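Local coordinates for mucus binding proteinn (Lactobacillus reuteri, PDB 4MT5), which probably mediates adhesion of the bacterium to gastrointestinal mucus by binding mucin at the cell surface, and is represented here by its fifth Mub repeat, at residues T16-D21 with K39-D44; T102-S107 with P148-E153; G116-N121 with K125-D130; D130-T133 with A139-K142. All coordinates share one frame; numbering follows the deposited sequence.

Interaction 1: residues T16-D21 with K39-D44; sequences TLRQDD and KKYEGD
A classic beta bulge puts L17 and R18 against Y41 in the mucin-binding domain, whose ubiquitin-like beta-grasp fold packs strand 16-24 near helix 35-42. Both bulge residues face Y8 on the neighbouring strand 2-10. Their side chains both start toward the helix, where Y41 carries nearly all of that side of the contact. L17 covers one face of the tyrosine ring. Its CD1 methyl lies 4.0 Å from the centroid of the Y41 ring, 20° off the ring normal, which makes a CH-pi contact. The methyl is offset toward the rim and comes closest to CD1 of Y41, at 3.7 Å. The two side chains run past each other in opposite directions, and CB of L17 lies 3.7 Å from the hydroxyl OH of Y41. R18 meets that same end of the ring with its aliphatic base, CB of R18 being 3.3 Å from OH of Y41. With CG anti to the backbone N (chi1 168°), R18 runs extended out to NE and carries its charged head to D20 on its own strand. The grip is side-on: NE of R18 donates to OD1 of D20 at 3.1 Å, and NH2 of R18 to OD2 of D20 at 3.2 Å. OH of Y32 is hydrogen-bonded to OD2 of D20 as well. The chemistry is therefore divided. Strand and helix meet through aliphatic carbons against the face and the hydroxyl end of the ring, while the arginine charge is probably balanced within the strand by D20.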
loop_
_atom_site.group_PDB
_atom_site.type_symbol
_atom_site.label_atom_id
_atom_site.label_comp_id
_atom_site.label_asym_id
_atom_site.label_seq_id
_atom_site.Cartn_x
_atom_site.Cartn_y
_atom_site.Cartn_z
ATOM N N THR A 16 12.464 19.121 -15.059
ATOM C CA THR A 16 11.866 20.450 -14.996
ATOM C C THR A 16 10.399 20.353 -15.424
ATOM O O THR A 16 10.087 19.750 -16.448
ATOM C CB THR A 16 12.603 21.431 -15.914
ATOM O OG1 THR A 16 13.936 21.612 -15.435
ATOM C CG2 THR A 16 11.914 22.780 -15.936
ATOM N N LEU A 17 9.496 20.932 -14.635
ATOM C CA LEU A 17 8.066 20.918 -14.971
ATOM C C LEU A 17 7.684 22.104 -15.848
ATOM O O LEU A 17 6.890 21.977 -16.788
ATOM C CB LEU A 17 7.209 20.950 -13.704
ATOM C CG LEU A 17 7.370 19.822 -12.681
ATOM C CD1 LEU A 17 6.683 20.202 -11.380
ATOM C CD2 LEU A 17 6.819 18.512 -13.221
ATOM N N ARG A 18 8.263 23.255 -15.529
ATOM C CA ARG A 18 7.873 24.504 -16.153
ATOM C C ARG A 18 8.998 25.513 -16.039
ATOM O O ARG A 18 9.666 25.582 -15.006
ATOM C CB ARG A 18 6.621 25.042 -15.463
ATOM C CG ARG A 18 6.236 26.468 -15.804
ATOM C CD ARG A 18 4.831 26.733 -15.307
ATOM N NE ARG A 18 4.474 28.144 -15.347
ATOM C CZ ARG A 18 3.308 28.624 -14.930
ATOM N NH1 ARG A 18 2.379 27.800 -14.443
ATOM N NH2 ARG A 18 3.073 29.926 -15.001
ATOM N N GLN A 19 9.229 26.279 -17.104
ATOM C CA GLN A 19 10.167 27.386 -17.016
ATOM C C GLN A 19 9.606 28.640 -17.652
ATOM O O GLN A 19 9.206 28.637 -18.813
ATOM C CB GLN A 19 11.529 27.039 -17.602
ATOM C CG GLN A 19 12.505 28.180 -17.443
ATOM C CD GLN A 19 13.942 27.787 -17.678
ATOM O OE1 GLN A 19 14.483 26.911 -16.990
ATOM N NE2 GLN A 19 14.582 28.443 -18.649
ATOM N N ASP A 20 9.564 29.710 -16.867
ATOM C CA ASP A 20 9.048 30.980 -17.344
ATOM C C ASP A 20 10.158 31.958 -17.733
ATOM O O ASP A 20 11.031 32.303 -16.933
ATOM C CB ASP A 20 8.117 31.606 -16.309
ATOM C CG ASP A 20 6.848 30.805 -16.113
ATOM O OD1 ASP A 20 6.664 29.796 -16.829
ATOM O OD2 ASP A 20 6.024 31.186 -15.246
ATOM N N ASP A 21 10.102 32.402 -18.980
ATOM C CA ASP A 21 11.064 33.346 -19.514
ATOM C C ASP A 21 10.483 34.764 -19.435
ATOM O O ASP A 21 9.567 35.108 -20.176
ATOM C CB ASP A 21 11.357 32.953 -20.965
ATOM C CG ASP A 21 12.605 33.611 -21.519
ATOM O OD1 ASP A 21 13.088 34.593 -20.899
ATOM O OD2 ASP A 21 13.093 33.144 -22.581
ATOM N N LYS A 39 0.140 26.814 -6.951
ATOM C CA LYS A 39 -1.236 26.346 -6.843
ATOM C C LYS A 39 -1.513 25.205 -7.836
ATOM O O LYS A 39 -2.088 24.190 -7.471
ATOM C CB LYS A 39 -2.206 27.505 -7.066
ATOM C CG LYS A 39 -3.579 27.300 -6.459
ATOM C CD LYS A 39 -4.663 27.291 -7.525
ATOM C CE LYS A 39 -5.966 27.838 -6.961
ATOM N NZ LYS A 39 -5.822 29.294 -6.617
ATOM N N LYS A 40 -1.076 25.372 -9.081
ATOM C CA LYS A 40 -1.364 24.405 -10.140
ATOM C C LYS A 40 -0.702 23.066 -9.881
ATOM O O LYS A 40 -1.289 22.020 -10.153
ATOM C CB LYS A 40 -0.934 24.933 -11.515
ATOM C CG LYS A 40 -1.838 26.008 -12.113
ATOM C CD LYS A 40 -3.144 25.432 -12.662
ATOM C CE LYS A 40 -3.976 26.510 -13.362
ATOM N NZ LYS A 40 -4.101 27.746 -12.516
ATOM N N TYR A 41 0.516 23.084 -9.352
ATOM C CA TYR A 41 1.222 21.829 -9.124
ATOM C C TYR A 41 0.802 21.111 -7.853
ATOM O O TYR A 41 0.903 19.885 -7.769
ATOM C CB TYR A 41 2.739 22.005 -9.215
ATOM C CG TYR A 41 3.157 22.236 -10.637
ATOM C CD1 TYR A 41 3.081 21.209 -11.582
ATOM C CD2 TYR A 41 3.575 23.495 -11.058
ATOM C CE1 TYR A 41 3.425 21.430 -12.901
ATOM C CE2 TYR A 41 3.922 23.726 -12.377
ATOM C CZ TYR A 41 3.848 22.693 -13.290
ATOM O OH TYR A 41 4.200 22.950 -14.590
ATOM N N GLU A 42 0.317 21.867 -6.875
ATOM C CA GLU A 42 -0.202 21.261 -5.653
ATOM C C GLU A 42 -1.484 20.477 -5.944
ATOM O O GLU A 42 -1.628 19.323 -5.510
ATOM C CB GLU A 42 -0.382 22.308 -4.561
ATOM C CG GLU A 42 0.945 22.730 -3.958
ATOM C CD GLU A 42 0.836 23.954 -3.057
ATOM O OE1 GLU A 42 -0.071 24.794 -3.268
ATOM O OE2 GLU A 42 1.669 24.080 -2.131
ATOM N N GLY A 43 -2.382 21.077 -6.727
ATOM C CA GLY A 43 -3.507 20.355 -7.304
ATOM C C GLY A 43 -3.134 19.106 -8.112
ATOM O O GLY A 43 -4.006 18.292 -8.421
ATOM N N ASP A 44 -1.852 18.946 -8.461
ATOM C CA ASP A 44 -1.370 17.795 -9.239
ATOM C C ASP A 44 -0.856 16.702 -8.308
ATOM O O ASP A 44 -0.454 15.627 -8.754
ATOM C CB ASP A 44 -0.193 18.199 -10.171
ATOM C CG ASP A 44 -0.632 18.882 -11.509
ATOM O OD1 ASP A 44 -1.521 19.773 -11.503
ATOM O OD2 ASP A 44 -0.042 18.537 -12.573
#

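Interaction 2: residues T102-S107 with P148-E153; sequences TVQPDS and PSPAVE
Q104 packs against P150 and V152 in a small van der Waals contact at the surface of the Muc B2-like domain, which has a ubiquitin-like beta-grasp fold. It joins strand 104-120 to the loop between strands 142-148 and 155-157. The CA atoms that come nearest across the contact are those of Q104 and P150, 7.9 Å apart. The side chain of Q104 begins toward the loop and then bends at chi2 (-83°). This turns the amide back toward its own backbone, where NE2 of Q104 makes a weak hydrogen bond to O of V103 at 3.4 Å. The other end of the amide meets the proline ring: OE1 of Q104 is 3.1 Å from CB of P150, with CG of the ring next nearest. Q104 and the two loop side chains run alongside with opposite sense. Y95 of strand 85-96 touches both Q104 and P150, and Y180 of strand 174-182 packs on V103 and V152 and bonds through its OH to O of P150. An alanine here would remove the chain beyond CB, which would probably open a gap beside P150 and V152 and leave O of V103 without its weak partner. The apolar part of the contact is made by the middle of the glutamine, with CG of Q104 lying 3.7 Å from the CG2 methyl of V152.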
loop_
_atom_site.group_PDB
_atom_site.type_symbol
_atom_site.label_atom_id
_atom_site.label_comp_id
_atom_site.label_asym_id
_atom_site.label_seq_id
_atom_site.Cartn_x
_atom_site.Cartn_y
_atom_site.Cartn_z
ATOM N N THR A 102 -22.205 -36.493 6.202
ATOM C CA THR A 102 -21.783 -35.695 7.369
ATOM C C THR A 102 -21.926 -36.423 8.718
ATOM O O THR A 102 -23.048 -36.685 9.160
ATOM C CB THR A 102 -22.556 -34.329 7.450
ATOM O OG1 THR A 102 -22.323 -33.553 6.267
ATOM C CG2 THR A 102 -22.122 -33.523 8.670
ATOM N N VAL A 103 -20.801 -36.721 9.378
ATOM C CA VAL A 103 -20.830 -37.369 10.703
ATOM C C VAL A 103 -20.507 -36.420 11.865
ATOM O O VAL A 103 -20.898 -36.675 13.007
ATOM C CB VAL A 103 -19.926 -38.638 10.778
ATOM C CG1 VAL A 103 -20.347 -39.646 9.730
ATOM C CG2 VAL A 103 -18.451 -38.284 10.608
ATOM N N GLN A 104 -19.795 -35.333 11.561
ATOM C CA GLN A 104 -19.465 -34.281 12.533
ATOM C C GLN A 104 -19.418 -32.932 11.807
ATOM O O GLN A 104 -18.985 -32.879 10.647
ATOM C CB GLN A 104 -18.110 -34.564 13.207
ATOM C CG GLN A 104 -18.120 -35.661 14.282
ATOM C CD GLN A 104 -18.569 -35.151 15.641
ATOM O OE1 GLN A 104 -17.750 -34.721 16.449
ATOM N NE2 GLN A 104 -19.874 -35.191 15.894
ATOM N N PRO A 105 -19.863 -31.842 12.473
ATOM C CA PRO A 105 -19.827 -30.510 11.841
ATOM C C PRO A 105 -18.407 -30.101 11.459
ATOM O O PRO A 105 -17.459 -30.494 12.136
ATOM C CB PRO A 105 -20.389 -29.586 12.926
ATOM C CG PRO A 105 -20.223 -30.333 14.205
ATOM C CD PRO A 105 -20.391 -31.782 13.846
ATOM N N ASP A 106 -18.264 -29.351 10.372
ATOM C CA ASP A 106 -16.942 -28.923 9.898
ATOM C C ASP A 106 -16.164 -28.086 10.923
ATOM O O ASP A 106 -16.738 -27.272 11.656
ATOM C CB ASP A 106 -17.056 -28.120 8.595
ATOM C CG ASP A 106 -17.264 -28.993 7.374
ATOM O OD1 ASP A 106 -16.925 -30.197 7.429
ATOM O OD2 ASP A 106 -17.755 -28.466 6.347
ATOM N N SER A 107 -14.854 -28.303 10.975
ATOM C CA SER A 107 -13.968 -27.386 11.670
ATOM C C SER A 107 -13.500 -26.363 10.654
ATOM O O SER A 107 -12.978 -26.713 9.585
ATOM C CB SER A 107 -12.756 -28.098 12.265
ATOM O OG SER A 107 -11.837 -27.157 12.807
ATOM N N PRO A 148 -7.666 -31.949 16.515
ATOM C CA PRO A 148 -8.032 -33.312 16.891
ATOM C C PRO A 148 -9.384 -33.666 16.293
ATOM O O PRO A 148 -10.354 -32.914 16.482
ATOM C CB PRO A 148 -8.152 -33.233 18.420
ATOM C CG PRO A 148 -7.439 -31.981 18.809
ATOM C CD PRO A 148 -7.683 -31.045 17.677
ATOM N N SER A 149 -9.434 -34.779 15.566
ATOM C CA SER A 149 -10.697 -35.348 15.115
ATOM C C SER A 149 -11.507 -35.716 16.354
ATOM O O SER A 149 -10.981 -36.381 17.251
ATOM C CB SER A 149 -10.446 -36.610 14.285
ATOM O OG SER A 149 -9.476 -36.398 13.273
ATOM N N PRO A 150 -12.783 -35.289 16.418
ATOM C CA PRO A 150 -13.585 -35.599 17.607
ATOM C C PRO A 150 -13.957 -37.092 17.675
ATOM O O PRO A 150 -13.862 -37.814 16.677
ATOM C CB PRO A 150 -14.841 -34.743 17.423
ATOM C CG PRO A 150 -14.581 -33.866 16.244
ATOM C CD PRO A 150 -13.564 -34.557 15.411
ATOM N N ALA A 151 -14.371 -37.544 18.855
ATOM C CA ALA A 151 -14.710 -38.946 19.067
ATOM C C ALA A 151 -16.168 -39.198 18.732
ATOM O O ALA A 151 -17.065 -38.539 19.268
ATOM C CB ALA A 151 -14.422 -39.360 20.507
ATOM N N VAL A 152 -16.393 -40.148 17.829
ATOM C CA VAL A 152 -17.732 -40.632 17.532
ATOM C C VAL A 152 -17.760 -42.114 17.877
ATOM O O VAL A 152 -17.063 -42.918 17.254
ATOM C CB VAL A 152 -18.099 -40.436 16.047
ATOM C CG1 VAL A 152 -19.589 -40.643 15.839
ATOM C CG2 VAL A 152 -17.697 -39.052 15.585
ATOM N N GLU A 153 -18.535 -42.473 18.894
ATOM C CA GLU A 153 -18.622 -43.867 19.299
ATOM C C GLU A 153 -19.292 -44.641 18.185
ATOM O O GLU A 153 -20.301 -44.206 17.631
ATOM C CB GLU A 153 -19.405 -44.018 20.603
ATOM C CG GLU A 153 -20.708 -43.239 20.621
ATOM C CD GLU A 153 -21.525 -43.497 21.869
ATOM O OE1 GLU A 153 -22.490 -42.733 22.105
ATOM O OE2 GLU A 153 -21.203 -44.461 22.607
#

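Interaction 3: residues G116-N121 with K125-D130; sequences GYTTDN and KVVSYD
Water 1 is gripped by three side chains, OG1 of T118, OG of S128 and OD1 of D130. It donates to OD1 of D130 at 3.0 Å. Its hydrogen bonds to OG1 of T118 at 2.6 Å and to OG of S128 at 3.1 Å bridge two hydroxyls that lie 3.6 Å apart. The carboxylate of D130 has a second task, since its OD2 accepts from NE2 of H76. A leucine in its place would probably leave both the water and H76 without their acceptor. Backbone bonds join the strands: V127 N to T118 O at 2.9 Å, T118 N to S128 O, D120 N to K125 O and, at the far end, D130 N to G116 O. On the other face of the sheet CB of Y117 rests 3.8 Å from CD1 of Y129. CG of Y117 sits between the backbone N and the carbonyl carbon (chi1 48°), which carries the phenol away from Y129, and its OH bonds to O of N83. CG1 of V127 packs on CB of D120, whose carboxylate OD2 is held by H72. The register shifts by one residue between T118 and T119. Strands 117-120 and 126-129, at 165° to each other, thus form an antiparallel beta hairpin interrupted by a beta bulge.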
loop_
_atom_site.group_PDB
_atom_site.type_symbol
_atom_site.label_atom_id
_atom_site.label_comp_id
_atom_site.label_asym_id
_atom_site.label_seq_id
_atom_site.Cartn_x
_atom_site.Cartn_y
_atom_site.Cartn_z
ATOM N N GLY A 116 -0.605 -2.134 5.334
ATOM C CA GLY A 116 -0.718 -0.814 4.755
ATOM C C GLY A 116 0.271 -0.637 3.620
ATOM O O GLY A 116 1.092 -1.513 3.351
ATOM N N TYR A 117 0.201 0.511 2.960
ATOM C CA TYR A 117 1.115 0.836 1.875
ATOM C C TYR A 117 1.165 2.338 1.668
ATOM O O TYR A 117 0.375 3.073 2.248
ATOM C CB TYR A 117 0.668 0.147 0.592
ATOM C CG TYR A 117 -0.792 0.325 0.297
ATOM C CD1 TYR A 117 -1.725 -0.601 0.737
ATOM C CD2 TYR A 117 -1.242 1.414 -0.417
ATOM C CE1 TYR A 117 -3.072 -0.451 0.468
ATOM C CE2 TYR A 117 -2.590 1.578 -0.689
ATOM C CZ TYR A 117 -3.498 0.639 -0.245
ATOM O OH TYR A 117 -4.837 0.804 -0.511
ATOM N N THR A 118 2.099 2.794 0.845
ATOM C CA THR A 118 2.186 4.210 0.519
ATOM C C THR A 118 2.015 4.435 -0.977
ATOM O O THR A 118 2.646 3.751 -1.782
ATOM C CB THR A 118 3.526 4.789 0.943
ATOM O OG1 THR A 118 3.719 4.538 2.336
ATOM C CG2 THR A 118 3.554 6.297 0.695
ATOM N N THR A 119 1.156 5.386 -1.342
ATOM C CA THR A 119 0.909 5.714 -2.742
ATOM C C THR A 119 1.529 7.071 -3.062
ATOM O O THR A 119 1.530 7.955 -2.209
ATOM C CB THR A 119 -0.594 5.770 -3.062
ATOM O OG1 THR A 119 -1.221 4.560 -2.637
ATOM C CG2 THR A 119 -0.814 5.923 -4.551
ATOM N N ASP A 120 2.070 7.209 -4.277
ATOM C CA ASP A 120 2.590 8.463 -4.797
ATOM C C ASP A 120 1.385 9.246 -5.296
ATOM O O ASP A 120 0.622 8.734 -6.099
ATOM C CB ASP A 120 3.542 8.139 -5.950
ATOM C CG ASP A 120 4.249 9.366 -6.527
ATOM O OD1 ASP A 120 3.583 10.381 -6.854
ATOM O OD2 ASP A 120 5.488 9.285 -6.688
ATOM N N ASN A 121 1.205 10.473 -4.814
ATOM C CA ASN A 121 0.036 11.284 -5.184
ATOM C C ASN A 121 0.055 11.776 -6.632
ATOM O O ASN A 121 -0.995 12.096 -7.209
ATOM C CB ASN A 121 -0.107 12.510 -4.270
ATOM C CG ASN A 121 -0.617 12.167 -2.880
ATOM O OD1 ASN A 121 -0.588 11.008 -2.444
ATOM N ND2 ASN A 121 -1.082 13.187 -2.169
ATOM N N LYS A 125 0.892 5.395 -8.475
ATOM C CA LYS A 125 1.393 4.044 -8.221
ATOM C C LYS A 125 1.920 3.880 -6.782
ATOM O O LYS A 125 2.269 4.861 -6.130
ATOM C CB LYS A 125 2.477 3.705 -9.239
ATOM C CG LYS A 125 2.011 3.930 -10.677
ATOM C CD LYS A 125 3.128 3.721 -11.685
ATOM C CE LYS A 125 2.566 3.511 -13.084
ATOM N NZ LYS A 125 3.669 3.388 -14.088
ATOM N N VAL A 126 1.965 2.650 -6.275
ATOM C CA VAL A 126 2.393 2.464 -4.889
ATOM C C VAL A 126 3.895 2.249 -4.804
ATOM O O VAL A 126 4.470 1.495 -5.586
ATOM C CB VAL A 126 1.574 1.363 -4.129
ATOM C CG1 VAL A 126 0.413 0.880 -4.970
ATOM C CG2 VAL A 126 2.446 0.207 -3.685
ATOM N N VAL A 127 4.521 2.926 -3.850
ATOM C CA VAL A 127 5.973 2.976 -3.766
ATOM C C VAL A 127 6.567 2.097 -2.665
ATOM O O VAL A 127 7.730 1.700 -2.754
ATOM C CB VAL A 127 6.467 4.437 -3.640
ATOM C CG1 VAL A 127 5.732 5.316 -4.645
ATOM C CG2 VAL A 127 6.245 4.986 -2.254
ATOM N N SER A 128 5.781 1.781 -1.636
ATOM C CA SER A 128 6.246 0.842 -0.611
ATOM C C SER A 128 5.095 0.155 0.115
ATOM O O SER A 128 3.945 0.561 -0.029
ATOM C CB SER A 128 7.172 1.518 0.397
ATOM O OG SER A 128 6.433 2.367 1.250
ATOM N N TYR A 129 5.421 -0.894 0.876
ATOM C CA TYR A 129 4.446 -1.640 1.670
ATOM C C TYR A 129 4.954 -1.764 3.096
ATOM O O TYR A 129 6.151 -1.941 3.320
ATOM C CB TYR A 129 4.227 -3.039 1.098
ATOM C CG TYR A 129 3.537 -3.085 -0.258
ATOM C CD1 TYR A 129 2.144 -3.174 -0.359
ATOM C CD2 TYR A 129 4.272 -3.058 -1.433
ATOM C CE1 TYR A 129 1.503 -3.227 -1.599
ATOM C CE2 TYR A 129 3.644 -3.103 -2.673
ATOM C CZ TYR A 129 2.262 -3.188 -2.749
ATOM O OH TYR A 129 1.651 -3.229 -3.985
ATOM N N ASP A 130 4.036 -1.657 4.052
ATOM C CA ASP A 130 4.341 -1.842 5.466
ATOM C C ASP A 130 4.399 -3.327 5.751
ATOM O O ASP A 130 3.943 -4.133 4.947
ATOM C CB ASP A 130 3.247 -1.206 6.307
ATOM C CG ASP A 130 3.205 0.308 6.155
ATOM O OD1 ASP A 130 4.250 0.885 5.764
ATOM O OD2 ASP A 130 2.140 0.921 6.429
HETATM O O HOH W 1 3.906 2.053 3.064
#

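Interaction 4: residues D130-T133 with A139-K142; sequences DPWT and ADSK
The backbones of W132 and A139 are joined by one hydrogen bond, from N of A139 to O of W132 at 2.9 Å, with an N-H...O angle of 162°. It lies next to the short hairpin of strands 133-134 and 137-138. The same W132 oxygen also accepts from water 2. That water donates in turn to OD1 of D140 at 2.8 Å and so ties the aspartate to the other backbone. CG of D140 is anti to its carbonyl carbon (chi1 -77°), which brings OD1 to the edge of the W132 indole, near the ring plane. There OD1 of D140 sits 3.7 Å from CD1 of W132 and 3.5 Å from CB of W132. The same CB of W132 lies 3.2 Å from O of A139. The carboxylate plane stands 86° from the ring plane. Beyond CB the tryptophan leads away from 139-142. Its ring packs on F113 and R115 of strand 104-120, on E85 and K87 of strand 85-96 and on P169. The contact is thus polar on the D140 side: the W132 carbonyl has two donors, one of them a water shared with the carboxylate, while most of the indole lies against the neighbouring strands.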
loop_
_atom_site.group_PDB
_atom_site.type_symbol
_atom_site.label_atom_id
_atom_site.label_comp_id
_atom_site.label_asym_id
_atom_site.label_seq_id
_atom_site.Cartn_x
_atom_site.Cartn_y
_atom_site.Cartn_z
ATOM N N ASP A 130 4.036 -1.657 4.052
ATOM C CA ASP A 130 4.341 -1.842 5.466
ATOM C C ASP A 130 4.399 -3.327 5.751
ATOM O O ASP A 130 3.943 -4.133 4.947
ATOM C CB ASP A 130 3.247 -1.206 6.307
ATOM C CG ASP A 130 3.205 0.308 6.155
ATOM O OD1 ASP A 130 4.250 0.885 5.764
ATOM O OD2 ASP A 130 2.140 0.921 6.429
ATOM N N PRO A 131 4.961 -3.710 6.896
ATOM C CA PRO A 131 4.996 -5.155 7.165
ATOM C C PRO A 131 3.597 -5.778 7.277
ATOM O O PRO A 131 2.682 -5.126 7.762
ATOM C CB PRO A 131 5.717 -5.244 8.517
ATOM C CG PRO A 131 6.422 -3.925 8.687
ATOM C CD PRO A 131 5.593 -2.913 7.962
ATOM N N TRP A 132 3.440 -7.016 6.817
ATOM C CA TRP A 132 2.207 -7.780 7.000
ATOM C C TRP A 132 1.813 -7.883 8.469
ATOM O O TRP A 132 2.656 -8.116 9.336
ATOM C CB TRP A 132 2.403 -9.198 6.472
ATOM C CG TRP A 132 2.300 -9.335 4.998
ATOM C CD1 TRP A 132 3.290 -9.708 4.132
ATOM C CD2 TRP A 132 1.131 -9.117 4.205
ATOM N NE1 TRP A 132 2.804 -9.730 2.843
ATOM C CE2 TRP A 132 1.485 -9.368 2.862
ATOM C CE3 TRP A 132 -0.177 -8.721 4.499
ATOM C CZ2 TRP A 132 0.581 -9.239 1.820
ATOM C CZ3 TRP A 132 -1.075 -8.593 3.462
ATOM C CH2 TRP A 132 -0.694 -8.857 2.136
ATOM N N THR A 133 0.526 -7.730 8.753
ATOM C CA THR A 133 0.038 -7.858 10.124
ATOM C C THR A 133 -1.115 -8.850 10.222
ATOM O O THR A 133 -1.949 -8.936 9.319
ATOM C CB THR A 133 -0.405 -6.483 10.732
ATOM O OG1 THR A 133 -1.496 -5.932 9.980
ATOM C CG2 THR A 133 0.749 -5.483 10.757
ATOM N N ALA A 139 3.466 -9.911 11.466
ATOM C CA ALA A 139 3.724 -11.320 11.173
ATOM C C ALA A 139 3.595 -11.606 9.678
ATOM O O ALA A 139 2.713 -11.070 9.013
ATOM C CB ALA A 139 2.779 -12.210 11.956
ATOM N N ASP A 140 4.477 -12.464 9.171
ATOM C CA ASP A 140 4.500 -12.837 7.761
ATOM C C ASP A 140 3.909 -14.203 7.511
ATOM O O ASP A 140 3.776 -14.633 6.366
ATOM C CB ASP A 140 5.924 -12.834 7.233
ATOM C CG ASP A 140 6.432 -11.442 6.968
ATOM O OD1 ASP A 140 5.592 -10.514 6.876
ATOM O OD2 ASP A 140 7.664 -11.274 6.846
ATOM N N SER A 141 3.575 -14.898 8.587
ATOM C CA SER A 141 2.941 -16.206 8.484
ATOM C C SER A 141 2.168 -16.507 9.752
ATOM O O SER A 141 2.171 -15.729 10.704
ATOM C CB SER A 141 3.978 -17.290 8.231
ATOM O OG SER A 141 5.016 -17.207 9.184
ATOM N N LYS A 142 1.492 -17.637 9.760
ATOM C CA LYS A 142 0.676 -18.024 10.897
ATOM C C LYS A 142 0.585 -19.531 10.816
ATOM O O LYS A 142 0.477 -20.091 9.726
ATOM C CB LYS A 142 -0.709 -17.350 10.818
ATOM C CG LYS A 142 -1.763 -17.857 11.794
ATOM C CD LYS A 142 -1.320 -17.738 13.251
ATOM C CE LYS A 142 -2.477 -18.082 14.202
ATOM N NZ LYS A 142 -3.253 -19.285 13.726
HETATM O O HOH W 2 5.022 -8.869 9.045
#

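The four contacts are spread along an elongated chain. Interaction 1 lies in the mucin-binding domain and closes before the other three begin, all of which lie in the Muc B2-like domain. Interactions 1 and 2 are on opposite sides of the chain's centre, with centres about 68 Å apart. Strand 104-120 connects interactions 2 and 3, whose centres are about 45 Å apart. It also pairs with strand 65-77, so one continuous sheet runs through both domains. Interactions 3 and 4 share D130, their centres being about 16 Å apart, and both are nested within the loop that interaction 2 closes. Such end-to-end sheet pairing is consistent with a rod-like cell-surface repeat.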